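Local coordinates for protein cysteine desulfurase (Fervidobacterium islandicum, PDB 6A6G) that probably strips sulfur from L-cysteine with the help of pyridoxal-5'-phosphate and supplies it for iron-sulfur cluster assembly, at residues 58-63 / 72-77; 153-158 / 167-172; 315-320 / 405-410; 360-365 / 418-423. All blocks are in the same frame, centred on the assembly; numbering follows the deposited sequence.

Interaction 1 of 4, residues 58-63 / 72-77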
loop_
_atom_site.group_PDB
_atom_site.type_symbol
_atom_site.label_atom_id
_atom_site.label_comp_id
_atom_site.label_asym_id
_atom_site.label_seq_id
_atom_site.Cartn_x
_atom_site.Cartn_y
_atom_site.Cartn_z
ATOM N N LEU B 58 12.509 -13.653 -6.080
ATOM C CA LEU B 58 12.859 -14.626 -7.103
ATOM C C LEU B 58 12.740 -16.114 -6.688
ATOM O O LEU B 58 12.528 -16.967 -7.541
ATOM C CB LEU B 58 14.259 -14.348 -7.640
ATOM C CG LEU B 58 14.457 -12.984 -8.296
ATOM C CD1 LEU B 58 15.900 -12.785 -8.696
ATOM C CD2 LEU B 58 13.526 -12.844 -9.503
ATOM N N TYR B 59 12.847 -16.436 -5.408
ATOM C CA TYR B 59 12.950 -17.850 -5.031
ATOM C C TYR B 59 11.931 -18.369 -4.030
ATOM O O TYR B 59 11.662 -19.555 -4.029
ATOM C CB TYR B 59 14.375 -18.154 -4.509
ATOM C CG TYR B 59 15.441 -18.051 -5.564
ATOM C CD1 TYR B 59 15.694 -19.105 -6.442
ATOM C CD2 TYR B 59 16.203 -16.900 -5.687
ATOM C CE1 TYR B 59 16.692 -19.019 -7.412
ATOM C CE2 TYR B 59 17.198 -16.800 -6.651
ATOM C CZ TYR B 59 17.430 -17.857 -7.502
ATOM O OH TYR B 59 18.376 -17.712 -8.480
ATOM N N HIS B 60 11.367 -17.504 -3.196
ATOM C CA HIS B 60 10.481 -17.923 -2.114
ATOM C C HIS B 60 9.172 -17.150 -2.132
ATOM O O HIS B 60 8.544 -16.972 -1.102
ATOM C CB HIS B 60 11.193 -17.711 -0.777
ATOM C CG HIS B 60 12.548 -18.344 -0.718
ATOM N ND1 HIS B 60 12.729 -19.690 -0.467
ATOM C CD2 HIS B 60 13.791 -17.827 -0.913
ATOM C CE1 HIS B 60 14.024 -19.965 -0.468
ATOM N NE2 HIS B 60 14.693 -18.855 -0.734
ATOM N N TYR B 61 8.766 -16.656 -3.296
ATOM C CA TYR B 61 7.639 -15.741 -3.364
ATOM C C TYR B 61 6.361 -16.443 -3.739
ATOM O O TYR B 61 6.366 -17.295 -4.620
ATOM C CB TYR B 61 7.880 -14.675 -4.421
ATOM C CG TYR B 61 6.638 -13.870 -4.620
ATOM C CD1 TYR B 61 6.288 -12.940 -3.686
ATOM C CD2 TYR B 61 5.769 -14.123 -5.665
ATOM C CE1 TYR B 61 5.122 -12.252 -3.791
ATOM C CE2 TYR B 61 4.595 -13.416 -5.783
ATOM C CZ TYR B 61 4.287 -12.476 -4.833
ATOM O OH TYR B 61 3.147 -11.724 -4.865
ATOM N N SER B 62 5.257 -16.056 -3.101
ATOM C CA SER B 62 3.902 -16.442 -3.543
ATOM C C SER B 62 2.945 -15.680 -2.682
ATOM O O SER B 62 3.377 -15.064 -1.742
ATOM C CB SER B 62 3.654 -17.948 -3.390
ATOM O OG SER B 62 2.989 -18.446 -4.527
ATOM N N ASN B 63 1.655 -15.704 -2.983
ATOM C CA ASN B 63 0.697 -15.059 -2.094
ATOM C C ASN B 63 0.584 -15.885 -0.840
ATOM O O ASN B 63 1.037 -17.032 -0.819
ATOM C CB ASN B 63 -0.699 -14.914 -2.715
ATOM C CG ASN B 63 -1.366 -13.620 -2.303
ATOM O OD1 ASN B 63 -1.132 -13.128 -1.186
ATOM N ND2 ASN B 63 -2.184 -13.050 -3.193
ATOM N N ALA B 72 3.824 -20.850 -1.216
ATOM C CA ALA B 72 2.873 -20.193 -0.331
ATOM C C ALA B 72 3.248 -20.430 1.130
ATOM O O ALA B 72 3.191 -19.501 1.963
ATOM C CB ALA B 72 1.474 -20.684 -0.591
ATOM N N SER B 73 3.670 -21.654 1.450
ATOM C CA SER B 73 4.060 -21.931 2.809
ATOM C C SER B 73 5.255 -21.114 3.205
ATOM O O SER B 73 5.256 -20.486 4.253
ATOM C CB SER B 73 4.350 -23.413 3.046
ATOM O OG SER B 73 4.629 -23.582 4.429
ATOM N N GLU B 74 6.276 -21.113 2.369
ATOM C CA GLU B 74 7.505 -20.363 2.691
ATOM C C GLU B 74 7.266 -18.854 2.877
ATOM O O GLU B 74 7.879 -18.224 3.745
ATOM C CB GLU B 74 8.561 -20.563 1.604
ATOM C CG GLU B 74 9.273 -21.891 1.683
ATOM C CD GLU B 74 10.119 -22.195 0.449
ATOM O OE1 GLU B 74 10.348 -21.284 -0.392
ATOM O OE2 GLU B 74 10.550 -23.360 0.327
ATOM N N ALA B 75 6.388 -18.294 2.050
ATOM C CA ALA B 75 6.166 -16.867 2.031
ATOM C C ALA B 75 5.338 -16.427 3.235
ATOM O O ALA B 75 5.549 -15.340 3.815
ATOM C CB ALA B 75 5.468 -16.484 0.732
ATOM N N THR B 76 4.364 -17.260 3.589
ATOM C CA THR B 76 3.523 -16.986 4.750
ATOM C C THR B 76 4.384 -17.036 6.003
ATOM O O THR B 76 4.323 -16.141 6.858
ATOM C CB THR B 76 2.404 -18.024 4.861
ATOM O OG1 THR B 76 1.728 -18.121 3.608
ATOM C CG2 THR B 76 1.414 -17.656 5.979
ATOM N N VAL B 77 5.222 -18.061 6.112
ATOM C CA VAL B 77 6.156 -18.092 7.246
ATOM C C VAL B 77 7.038 -16.837 7.268
ATOM O O VAL B 77 7.122 -16.187 8.300
ATOM C CB VAL B 77 7.018 -19.394 7.276
ATOM C CG1 VAL B 77 8.145 -19.299 8.290
ATOM C CG2 VAL B 77 6.144 -20.598 7.593
#

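Interaction 2 of 4, residues 153-158 / 167-172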
loop_
_atom_site.group_PDB
_atom_site.type_symbol
_atom_site.label_atom_id
_atom_site.label_comp_id
_atom_site.label_asym_id
_atom_site.label_seq_id
_atom_site.Cartn_x
_atom_site.Cartn_y
_atom_site.Cartn_z
ATOM N N TYR B 153 -6.034 22.407 18.944
ATOM C CA TYR B 153 -4.582 22.439 18.791
ATOM C C TYR B 153 -3.818 22.786 20.084
ATOM O O TYR B 153 -4.127 23.763 20.718
ATOM C CB TYR B 153 -4.239 23.480 17.730
ATOM C CG TYR B 153 -4.646 23.055 16.339
ATOM C CD1 TYR B 153 -3.846 22.192 15.583
ATOM C CD2 TYR B 153 -5.841 23.476 15.785
ATOM C CE1 TYR B 153 -4.226 21.772 14.323
ATOM C CE2 TYR B 153 -6.216 23.087 14.502
ATOM C CZ TYR B 153 -5.402 22.227 13.777
ATOM O OH TYR B 153 -5.767 21.864 12.500
ATOM N N ILE B 154 -2.819 21.994 20.455
ATOM C CA ILE B 154 -1.793 22.428 21.381
ATOM C C ILE B 154 -0.940 23.428 20.618
ATOM O O ILE B 154 -0.324 23.061 19.649
ATOM C CB ILE B 154 -0.889 21.247 21.794
ATOM C CG1 ILE B 154 -1.668 20.252 22.628
ATOM C CG2 ILE B 154 0.331 21.714 22.597
ATOM C CD1 ILE B 154 -0.955 18.930 22.818
ATOM N N THR B 155 -0.878 24.684 21.048
ATOM C CA THR B 155 -0.173 25.705 20.273
ATOM C C THR B 155 1.348 25.632 20.367
ATOM O O THR B 155 1.910 25.164 21.386
ATOM C CB THR B 155 -0.546 27.111 20.728
ATOM O OG1 THR B 155 -0.146 27.258 22.087
ATOM C CG2 THR B 155 -2.024 27.354 20.561
ATOM N N ALA B 156 2.028 26.141 19.335
ATOM C CA ALA B 156 3.500 26.222 19.398
ATOM C C ALA B 156 3.964 27.642 19.528
ATOM O O ALA B 156 3.290 28.572 19.093
ATOM C CB ALA B 156 4.141 25.585 18.182
ATOM N N ASP B 157 5.146 27.807 20.100
ATOM C CA ASP B 157 5.763 29.145 20.157
ATOM C C ASP B 157 6.328 29.650 18.804
ATOM O O ASP B 157 6.238 28.970 17.789
ATOM C CB ASP B 157 6.776 29.216 21.320
ATOM C CG ASP B 157 8.132 28.566 21.023
ATOM O OD1 ASP B 157 8.561 28.402 19.847
ATOM O OD2 ASP B 157 8.813 28.260 22.030
ATOM N N GLU B 158 6.907 30.851 18.826
ATOM C CA GLU B 158 7.469 31.527 17.643
ATOM C C GLU B 158 8.517 30.715 16.840
ATOM O O GLU B 158 8.659 30.881 15.642
ATOM C CB GLU B 158 8.142 32.838 18.078
ATOM C CG GLU B 158 7.280 34.078 18.010
ATOM C CD GLU B 158 8.045 35.369 18.414
ATOM O OE1 GLU B 158 9.133 35.271 19.047
ATOM O OE2 GLU B 158 7.561 36.496 18.090
ATOM N N ILE B 167 1.328 22.488 26.819
ATOM C CA ILE B 167 0.578 21.263 26.979
ATOM C C ILE B 167 -0.355 21.338 28.200
ATOM O O ILE B 167 -1.548 21.051 28.080
ATOM C CB ILE B 167 1.492 20.023 27.053
ATOM C CG1 ILE B 167 2.199 19.811 25.709
ATOM C CG2 ILE B 167 0.679 18.773 27.398
ATOM C CD1 ILE B 167 3.437 18.931 25.765
ATOM N N LEU B 168 0.195 21.765 29.335
ATOM C CA LEU B 168 -0.553 21.943 30.579
ATOM C C LEU B 168 -1.575 23.037 30.396
ATOM O O LEU B 168 -2.661 22.938 30.929
ATOM C CB LEU B 168 0.370 22.290 31.730
ATOM C CG LEU B 168 1.408 21.201 31.959
ATOM C CD1 LEU B 168 2.513 21.697 32.883
ATOM C CD2 LEU B 168 0.770 19.920 32.490
ATOM N N LYS B 169 -1.250 24.064 29.621
ATOM C CA LYS B 169 -2.200 25.126 29.373
ATOM C C LYS B 169 -3.382 24.609 28.547
ATOM O O LYS B 169 -4.513 24.977 28.774
ATOM C CB LYS B 169 -1.511 26.294 28.697
ATOM C CG LYS B 169 -2.437 27.372 28.141
ATOM C CD LYS B 169 -1.654 28.430 27.342
ATOM C CE LYS B 169 -1.394 28.007 25.886
ATOM N NZ LYS B 169 -0.007 28.329 25.412
ATOM N N THR B 170 -3.133 23.729 27.596
ATOM C CA THR B 170 -4.203 23.221 26.767
ATOM C C THR B 170 -5.101 22.258 27.569
ATOM O O THR B 170 -6.320 22.271 27.419
ATOM C CB THR B 170 -3.620 22.574 25.510
ATOM O OG1 THR B 170 -2.950 23.592 24.749
ATOM C CG2 THR B 170 -4.703 21.977 24.673
ATOM N N LYS B 171 -4.503 21.453 28.439
ATOM C CA LYS B 171 -5.264 20.640 29.415
ATOM C C LYS B 171 -6.347 21.468 30.106
ATOM O O LYS B 171 -7.496 21.024 30.234
ATOM C CB LYS B 171 -4.322 20.024 30.467
ATOM C CG LYS B 171 -5.008 19.197 31.534
ATOM C CD LYS B 171 -5.496 17.870 31.001
ATOM C CE LYS B 171 -6.441 17.193 31.983
ATOM N NZ LYS B 171 -6.904 15.836 31.555
ATOM N N GLU B 172 -5.989 22.685 30.515
ATOM C CA GLU B 172 -6.930 23.569 31.181
ATOM C C GLU B 172 -8.132 23.943 30.324
ATOM O O GLU B 172 -9.231 23.962 30.847
ATOM C CB GLU B 172 -6.261 24.854 31.665
ATOM C CG GLU B 172 -5.357 24.723 32.886
ATOM C CD GLU B 172 -4.526 25.998 33.102
ATOM O OE1 GLU B 172 -4.888 27.074 32.531
ATOM O OE2 GLU B 172 -3.500 25.922 33.828
#

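Interaction 3 of 4, residues 315-320 / 405-410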
loop_
_atom_site.group_PDB
_atom_site.type_symbol
_atom_site.label_atom_id
_atom_site.label_comp_id
_atom_site.label_asym_id
_atom_site.label_seq_id
_atom_site.Cartn_x
_atom_site.Cartn_y
_atom_site.Cartn_z
ATOM N N VAL B 315 23.296 9.136 15.865
ATOM C CA VAL B 315 22.467 10.213 15.379
ATOM C C VAL B 315 22.417 11.385 16.377
ATOM O O VAL B 315 22.423 12.552 15.984
ATOM C CB VAL B 315 21.075 9.666 14.965
ATOM C CG1 VAL B 315 20.066 10.797 14.767
ATOM C CG2 VAL B 315 21.244 8.785 13.707
ATOM N N GLU B 316 22.388 11.084 17.661
ATOM C CA GLU B 316 22.514 12.117 18.679
ATOM C C GLU B 316 23.761 12.961 18.445
ATOM O O GLU B 316 23.685 14.176 18.355
ATOM C CB GLU B 316 22.620 11.473 20.055
ATOM C CG GLU B 316 21.986 12.247 21.191
ATOM C CD GLU B 316 22.012 11.452 22.499
ATOM O OE1 GLU B 316 22.824 11.835 23.380
ATOM O OE2 GLU B 316 21.238 10.450 22.637
ATOM N N GLU B 317 24.902 12.297 18.341
ATOM C CA GLU B 317 26.174 12.964 18.121
ATOM C C GLU B 317 26.216 13.788 16.823
ATOM O O GLU B 317 26.715 14.914 16.828
ATOM C CB GLU B 317 27.313 11.953 18.190
ATOM C CG GLU B 317 28.656 12.531 17.819
ATOM C CD GLU B 317 29.848 11.744 18.384
ATOM O OE1 GLU B 317 30.795 12.411 18.886
ATOM O OE2 GLU B 317 29.854 10.481 18.328
ATOM N N LEU B 318 25.648 13.278 15.731
ATOM C CA LEU B 318 25.562 14.081 14.503
ATOM C C LEU B 318 24.611 15.261 14.677
ATOM O O LEU B 318 24.869 16.356 14.145
ATOM C CB LEU B 318 25.069 13.258 13.319
ATOM C CG LEU B 318 26.017 12.195 12.783
ATOM C CD1 LEU B 318 25.295 11.221 11.859
ATOM C CD2 LEU B 318 27.177 12.823 12.029
ATOM N N SER B 319 23.513 15.023 15.378
ATOM C CA SER B 319 22.490 16.037 15.573
ATOM C C SER B 319 23.077 17.247 16.295
ATOM O O SER B 319 22.923 18.401 15.848
ATOM C CB SER B 319 21.267 15.478 16.355
ATOM O OG SER B 319 20.702 14.379 15.666
ATOM N N ASN B 320 23.778 16.963 17.389
ATOM C CA ASN B 320 24.414 18.003 18.155
ATOM C C ASN B 320 25.396 18.766 17.341
ATOM O O ASN B 320 25.353 19.974 17.345
ATOM C CB ASN B 320 25.035 17.452 19.437
ATOM C CG ASN B 320 23.970 17.122 20.453
ATOM O OD1 ASN B 320 22.910 17.760 20.454
ATOM N ND2 ASN B 320 24.211 16.112 21.293
ATOM N N ASN B 405 25.630 9.014 7.809
ATOM C CA ASN B 405 26.208 10.342 7.709
ATOM C C ASN B 405 27.421 10.510 8.666
ATOM O O ASN B 405 27.623 9.738 9.638
ATOM C CB ASN B 405 25.173 11.421 8.017
ATOM C CG ASN B 405 24.091 11.546 6.950
ATOM O OD1 ASN B 405 22.920 11.321 7.250
ATOM N ND2 ASN B 405 24.462 11.937 5.712
ATOM N N THR B 406 28.187 11.559 8.414
ATOM C CA THR B 406 29.370 11.851 9.187
ATOM C C THR B 406 29.453 13.322 9.482
ATOM O O THR B 406 28.709 14.124 8.937
ATOM C CB THR B 406 30.630 11.527 8.405
ATOM O OG1 THR B 406 30.644 12.333 7.218
ATOM C CG2 THR B 406 30.664 10.068 8.072
ATOM N N LYS B 407 30.364 13.673 10.362
ATOM C CA LYS B 407 30.607 15.065 10.608
ATOM C C LYS B 407 31.165 15.752 9.388
ATOM O O LYS B 407 30.876 16.913 9.164
ATOM C CB LYS B 407 31.520 15.231 11.805
ATOM C CG LYS B 407 30.764 15.004 13.089
ATOM C CD LYS B 407 31.695 15.114 14.283
ATOM C CE LYS B 407 30.936 14.952 15.580
ATOM N NZ LYS B 407 31.888 14.877 16.692
ATOM N N GLU B 408 31.935 15.027 8.588
ATOM C CA GLU B 408 32.406 15.533 7.312
ATOM C C GLU B 408 31.261 15.907 6.349
ATOM O O GLU B 408 31.346 16.937 5.652
ATOM C CB GLU B 408 33.368 14.543 6.657
ATOM C CG GLU B 408 34.551 15.239 5.976
ATOM C CD GLU B 408 35.111 14.502 4.762
ATOM O OE1 GLU B 408 34.344 13.784 4.088
ATOM O OE2 GLU B 408 36.323 14.659 4.470
ATOM N N ASP B 409 30.198 15.094 6.301
ATOM C CA ASP B 409 28.988 15.487 5.546
ATOM C C ASP B 409 28.545 16.865 5.955
ATOM O O ASP B 409 28.299 17.740 5.142
ATOM C CB ASP B 409 27.822 14.503 5.756
ATOM C CG ASP B 409 28.114 13.115 5.214
ATOM O OD1 ASP B 409 29.002 12.971 4.341
ATOM O OD2 ASP B 409 27.458 12.160 5.661
ATOM N N ILE B 410 28.462 17.065 7.237
ATOM C CA ILE B 410 27.922 18.315 7.768
ATOM C C ILE B 410 28.833 19.515 7.461
ATOM O O ILE B 410 28.361 20.582 7.179
ATOM C CB ILE B 410 27.655 18.139 9.272
ATOM C CG1 ILE B 410 26.550 17.077 9.465
ATOM C CG2 ILE B 410 27.247 19.450 9.901
ATOM C CD1 ILE B 410 26.423 16.549 10.874
#

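Interaction 4 of 4, residues 360-365 / 418-423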
loop_
_atom_site.group_PDB
_atom_site.type_symbol
_atom_site.label_atom_id
_atom_site.label_comp_id
_atom_site.label_asym_id
_atom_site.label_seq_id
_atom_site.Cartn_x
_atom_site.Cartn_y
_atom_site.Cartn_z
ATOM N N HIS B 360 19.020 23.880 -4.445
ATOM C CA HIS B 360 19.580 23.742 -5.778
ATOM C C HIS B 360 21.109 23.894 -5.803
ATOM O O HIS B 360 21.843 23.009 -6.286
ATOM C CB HIS B 360 19.015 24.787 -6.711
ATOM C CG HIS B 360 19.462 24.591 -8.118
ATOM N ND1 HIS B 360 18.688 23.943 -9.052
ATOM C CD2 HIS B 360 20.644 24.856 -8.723
ATOM C CE1 HIS B 360 19.355 23.862 -10.188
ATOM N NE2 HIS B 360 20.541 24.418 -10.018
ATOM N N ILE B 361 21.599 25.015 -5.275
ATOM C CA ILE B 361 23.031 25.261 -5.314
ATOM C C ILE B 361 23.806 24.233 -4.485
ATOM O O ILE B 361 24.906 23.854 -4.870
ATOM C CB ILE B 361 23.402 26.704 -4.902
ATOM C CG1 ILE B 361 22.885 27.721 -5.916
ATOM C CG2 ILE B 361 24.901 26.878 -4.858
ATOM C CD1 ILE B 361 22.774 29.131 -5.335
ATOM N N LEU B 362 23.258 23.797 -3.356
ATOM C CA LEU B 362 23.928 22.787 -2.534
ATOM C C LEU B 362 24.064 21.459 -3.275
ATOM O O LEU B 362 25.054 20.754 -3.108
ATOM C CB LEU B 362 23.169 22.541 -1.215
ATOM C CG LEU B 362 23.344 23.536 -0.061
ATOM C CD1 LEU B 362 22.408 23.172 1.061
ATOM C CD2 LEU B 362 24.791 23.570 0.441
ATOM N N ASP B 363 23.055 21.098 -4.069
ATOM C CA ASP B 363 23.147 19.887 -4.876
ATOM C C ASP B 363 24.111 20.062 -6.034
ATOM O O ASP B 363 25.081 19.386 -6.093
ATOM C CB ASP B 363 21.762 19.481 -5.406
ATOM C CG ASP B 363 21.805 18.214 -6.284
ATOM O OD1 ASP B 363 21.932 17.105 -5.731
ATOM O OD2 ASP B 363 21.636 18.340 -7.518
ATOM N N GLU B 364 23.835 20.990 -6.932
ATOM C CA GLU B 364 24.597 21.140 -8.177
ATOM C C GLU B 364 26.092 21.399 -7.911
ATOM O O GLU B 364 26.927 20.743 -8.521
ATOM C CB GLU B 364 23.979 22.229 -9.101
ATOM C CG GLU B 364 24.684 22.354 -10.464
ATOM C CD GLU B 364 23.911 23.135 -11.563
ATOM O OE1 GLU B 364 23.356 24.250 -11.299
ATOM O OE2 GLU B 364 23.881 22.633 -12.728
ATOM N N ASN B 365 26.407 22.306 -6.968
ATOM C CA ASN B 365 27.802 22.734 -6.670
ATOM C C ASN B 365 28.532 21.993 -5.541
ATOM O O ASN B 365 29.750 22.032 -5.503
ATOM C CB ASN B 365 27.869 24.221 -6.340
ATOM C CG ASN B 365 27.473 25.087 -7.504
ATOM O OD1 ASN B 365 26.621 24.712 -8.308
ATOM N ND2 ASN B 365 28.092 26.253 -7.606
ATOM N N LYS B 418 28.024 28.798 3.257
ATOM C CA LYS B 418 28.899 29.992 3.184
ATOM C C LYS B 418 29.130 30.465 1.752
ATOM O O LYS B 418 29.256 31.652 1.533
ATOM C CB LYS B 418 30.249 29.741 3.813
ATOM C CG LYS B 418 30.178 29.561 5.308
ATOM C CD LYS B 418 31.510 29.126 5.854
ATOM C CE LYS B 418 31.552 29.399 7.359
ATOM N NZ LYS B 418 32.498 28.491 8.089
ATOM N N TYR B 419 29.153 29.536 0.789
ATOM C CA TYR B 419 29.336 29.874 -0.617
ATOM C C TYR B 419 28.086 30.548 -1.156
ATOM O O TYR B 419 28.156 31.513 -1.904
ATOM C CB TYR B 419 29.682 28.615 -1.444
ATOM C CG TYR B 419 29.590 28.842 -2.934
ATOM C CD1 TYR B 419 28.353 28.705 -3.618
ATOM C CD2 TYR B 419 30.709 29.259 -3.670
ATOM C CE1 TYR B 419 28.259 28.960 -4.978
ATOM C CE2 TYR B 419 30.618 29.514 -5.023
ATOM C CZ TYR B 419 29.405 29.372 -5.666
ATOM O OH TYR B 419 29.329 29.625 -7.002
ATOM N N ILE B 420 26.929 30.047 -0.769
ATOM C CA ILE B 420 25.686 30.635 -1.218
ATOM C C ILE B 420 25.568 32.045 -0.619
ATOM O O ILE B 420 25.169 32.980 -1.293
ATOM C CB ILE B 420 24.506 29.731 -0.831
ATOM C CG1 ILE B 420 24.506 28.490 -1.700
ATOM C CG2 ILE B 420 23.179 30.447 -0.973
ATOM C CD1 ILE B 420 23.889 27.302 -1.000
ATOM N N ARG B 421 25.934 32.200 0.648
ATOM C CA ARG B 421 25.920 33.515 1.289
ATOM C C ARG B 421 26.815 34.470 0.541
ATOM O O ARG B 421 26.393 35.551 0.211
ATOM C CB ARG B 421 26.366 33.434 2.760
ATOM C CG ARG B 421 26.421 34.756 3.531
ATOM C CD ARG B 421 25.078 35.469 3.597
ATOM N NE ARG B 421 25.196 36.744 4.309
ATOM C CZ ARG B 421 24.283 37.717 4.269
ATOM N NH1 ARG B 421 23.138 37.581 3.594
ATOM N NH2 ARG B 421 24.503 38.834 4.928
ATOM N N ARG B 422 28.039 34.059 0.254
ATOM C CA ARG B 422 29.026 34.971 -0.305
ATOM C C ARG B 422 28.690 35.381 -1.745
ATOM O O ARG B 422 28.740 36.548 -2.098
ATOM C CB ARG B 422 30.417 34.338 -0.205
ATOM C CG ARG B 422 31.590 35.263 -0.484
ATOM C CD ARG B 422 31.715 36.393 0.545
ATOM N NE ARG B 422 32.737 37.374 0.161
ATOM C CZ ARG B 422 32.599 38.291 -0.802
ATOM N NH1 ARG B 422 31.480 38.384 -1.509
ATOM N NH2 ARG B 422 33.596 39.125 -1.062
ATOM N N TRP B 423 28.351 34.422 -2.583
ATOM C CA TRP B 423 28.075 34.714 -3.983
ATOM C C TRP B 423 26.618 34.441 -4.142
ATOM O O TRP B 423 26.003 33.910 -3.238
ATOM C CB TRP B 423 28.917 33.821 -4.890
ATOM C CG TRP B 423 30.328 33.663 -4.358
ATOM C CD1 TRP B 423 30.804 32.626 -3.632
ATOM C CD2 TRP B 423 31.405 34.596 -4.486
ATOM N NE1 TRP B 423 32.109 32.839 -3.299
ATOM C CE2 TRP B 423 32.512 34.044 -3.807
ATOM C CE3 TRP B 423 31.546 35.843 -5.115
ATOM C CZ2 TRP B 423 33.753 34.691 -3.734
ATOM C CZ3 TRP B 423 32.783 36.492 -5.041
ATOM C CH2 TRP B 423 33.868 35.906 -4.363
#

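Interaction 1 of 4, residues 58-63 / 72-77
The imidazole of His60 turns its edge to the carboxylate of Glu74: OE1 of Glu74 lies only 8° out of the ring plane, while the ring nitrogen arrives from above the carboxylate. The bond from His60 ND1 to Glu74 OE1 is 2.9 Å long and nearly straight (163°). With CG anti to the carbonyl carbon (chi1 -77°) and the chain extended, Glu74 spans from helix 70-90 to the turn after helix 47-59. Behind this polar pair the backbones close in over small residues. Ala75 CB sits 3.5 Å from Ser62 O and 3.6 Å from His60 O, and Ser62 CB rests 3.6 Å from Ala72 N. Asn63, which follows Ser62, has its side chain about 5 Å from a bound pyridoxal-5'-phosphate and gives ND2 to Ala41 O of the second subunit. With a leucine in place of His60, Glu74 OE1 would probably lose its donor within the chain and the carboxylate would be less firmly oriented. Because Arg27 of the second subunit also forms a salt bridge with Glu74 OE1, the acid's charge is likely shared between an intrachain bond and the subunit interface.

Interaction 2 of 4, residues 153-158 / 167-172
Ile154 and Thr170 meet within a beta-alpha-beta crossover, in which strand 150-154 leads through helix 164-173 to strand 179-183 of the same parallel part of the seven-stranded sheet. It illustrates how a beta-branched residue at the end of a strand can serve two residues of the helix that follows. Ile154 splits its branches between them. Its CG1, anti to the carbonyl carbon (chi1 -68°), comes within 4.0 Å of Thr170 CG2, the two side chains crossing at about a right angle. Its CG2 goes to the previous turn of the helix, where it stands 4.1 Å from Ile167 CG1. Thr170 adds its hydroxyl, whose OG1 lies 3.7 Å from Ile154 CA but bonds to Ser166 O, one turn back along its own helix. The polar atom is thus satisfied within the helix while the methyl group serves the apolar side. Farther out, Lys169 bends its chain at the far end and brings NZ to 3.5 Å from Thr155 OG1, across the Thr155 side chain. Thr155 O accepts a hydrogen bond from Ser166 OG. Strand 150-154 is the outermost of its sheet within the chain and pairs with strand 125-129, whose Leu127 touches both Ile154 and Thr170. Beyond the helix, Ile198 of helix 195-201 covers Ile167, and Tyr153 turns from the helix toward the second subunit, where its OH bonds to Phe271 O.

Interaction 3 of 4, residues 315-320 / 405-410
Glu317 and Lys407 form the salt bridge across this contact, a loose one: Lys407 NZ lies 3.5 Å from Glu317 OE1, a weak bond, and the two side chains cross at about a right angle. The other carboxylate oxygen of Glu317 is taken by Thr8 N. Firmer bonds hold the start of helix 407-422 itself. Asp409 N donates to Thr406 OG1 over 2.9 Å, and Thr406 N returns a bond of 2.9 Å to Asp409 OD2. The same OD2 receives Asn405 ND2 at 3.0 Å from the opposite face of the carboxylate, so two donors grip one buried oxygen and fix the rotation of the acid. Against this capped end packs Leu318, which spreads its methyl groups over the backbone. CD1 comes to 3.5 Å from Asn405 O, an atom that also accepts from His314 NE2, and CD2 to 3.5 Å from Thr406 C. One turn into the helix, Ile410 CD1 touches Leu318 CD2 at 4.0 Å. The reciprocal bonds of Thr406 and Asp409 are the hallmark of a capping box, here docked as the N-terminus of the last helix against helix 308-327.

Interaction 4 of 4, residues 360-365 / 418-423
Ile361 faces helix 407-422 and shows how one branched side chain can touch two successive residues of a crossing helix. Starting from the backbone, CB already stands 3.8 Å from Ile420 CG1. The branch methyl CG2, placed anti to the backbone N, makes the tightest touch, 3.6 Å to Ile420 CG1, and also meets Tyr419 CE1 at 4.0 Å, near the plane of the phenol ring and at its edge. The longer branch, with CG1 anti to the carbonyl carbon, ends in CD1, which lies 4.1 Å from Ile420 CG1. The two isoleucines slide past each other in opposite directions, and Ile420 carries its own tip onward to Leu362, where Ile420 CD1 is 3.9 Å from Leu362 CG. Tyr419, its CG anti to the backbone N (chi1 168°), reaches toward the end of helix 355-366, and Asn365 ND2 lies 3.6 Å from its OH, the amide and ring planes 48° apart. An alanine in place of Tyr419 removes the ring that Ile361 CG2 and the ring of Phe366 meet, and would probably leave a gap beside Asn365. The axes of segments 360-365 and 418-422 approach to 10.5 Å, at 116° between their N-to-C directions. Leu362 also packs on Val368 and Thr370 of strand 368-373, while Tyr419 stacks edge-to-face with Phe366. Along the same helix as Leu362, His360 and Glu364 meet Tyr117 of the NifU chain, so helix 355-366 touches both helix 407-422 and the NifU chain.

Interactions 3 and 4 form a pair: both use helix 407-422, the first at its N-terminus and the second near its C-terminus, and their centres are 20 Å apart. They join that helix to helices 308-327 and 355-366. Interactions 1 and 2 lie on opposite sides of the chain's centre, 49 Å between centres, with interaction 2 on the edge of the large sheet. Interaction 1 comes nearest to a cofactor, Asn63 being about 5 Å from a bound pyridoxal-5'-phosphate, against about 14 Å for Tyr153 of interaction 2. The side chain of Ile361 in interaction 4 is about 12 Å from a bound zinc ion. Interactions 1 and 4 both touch the second subunit and, evidently, different NifU chains.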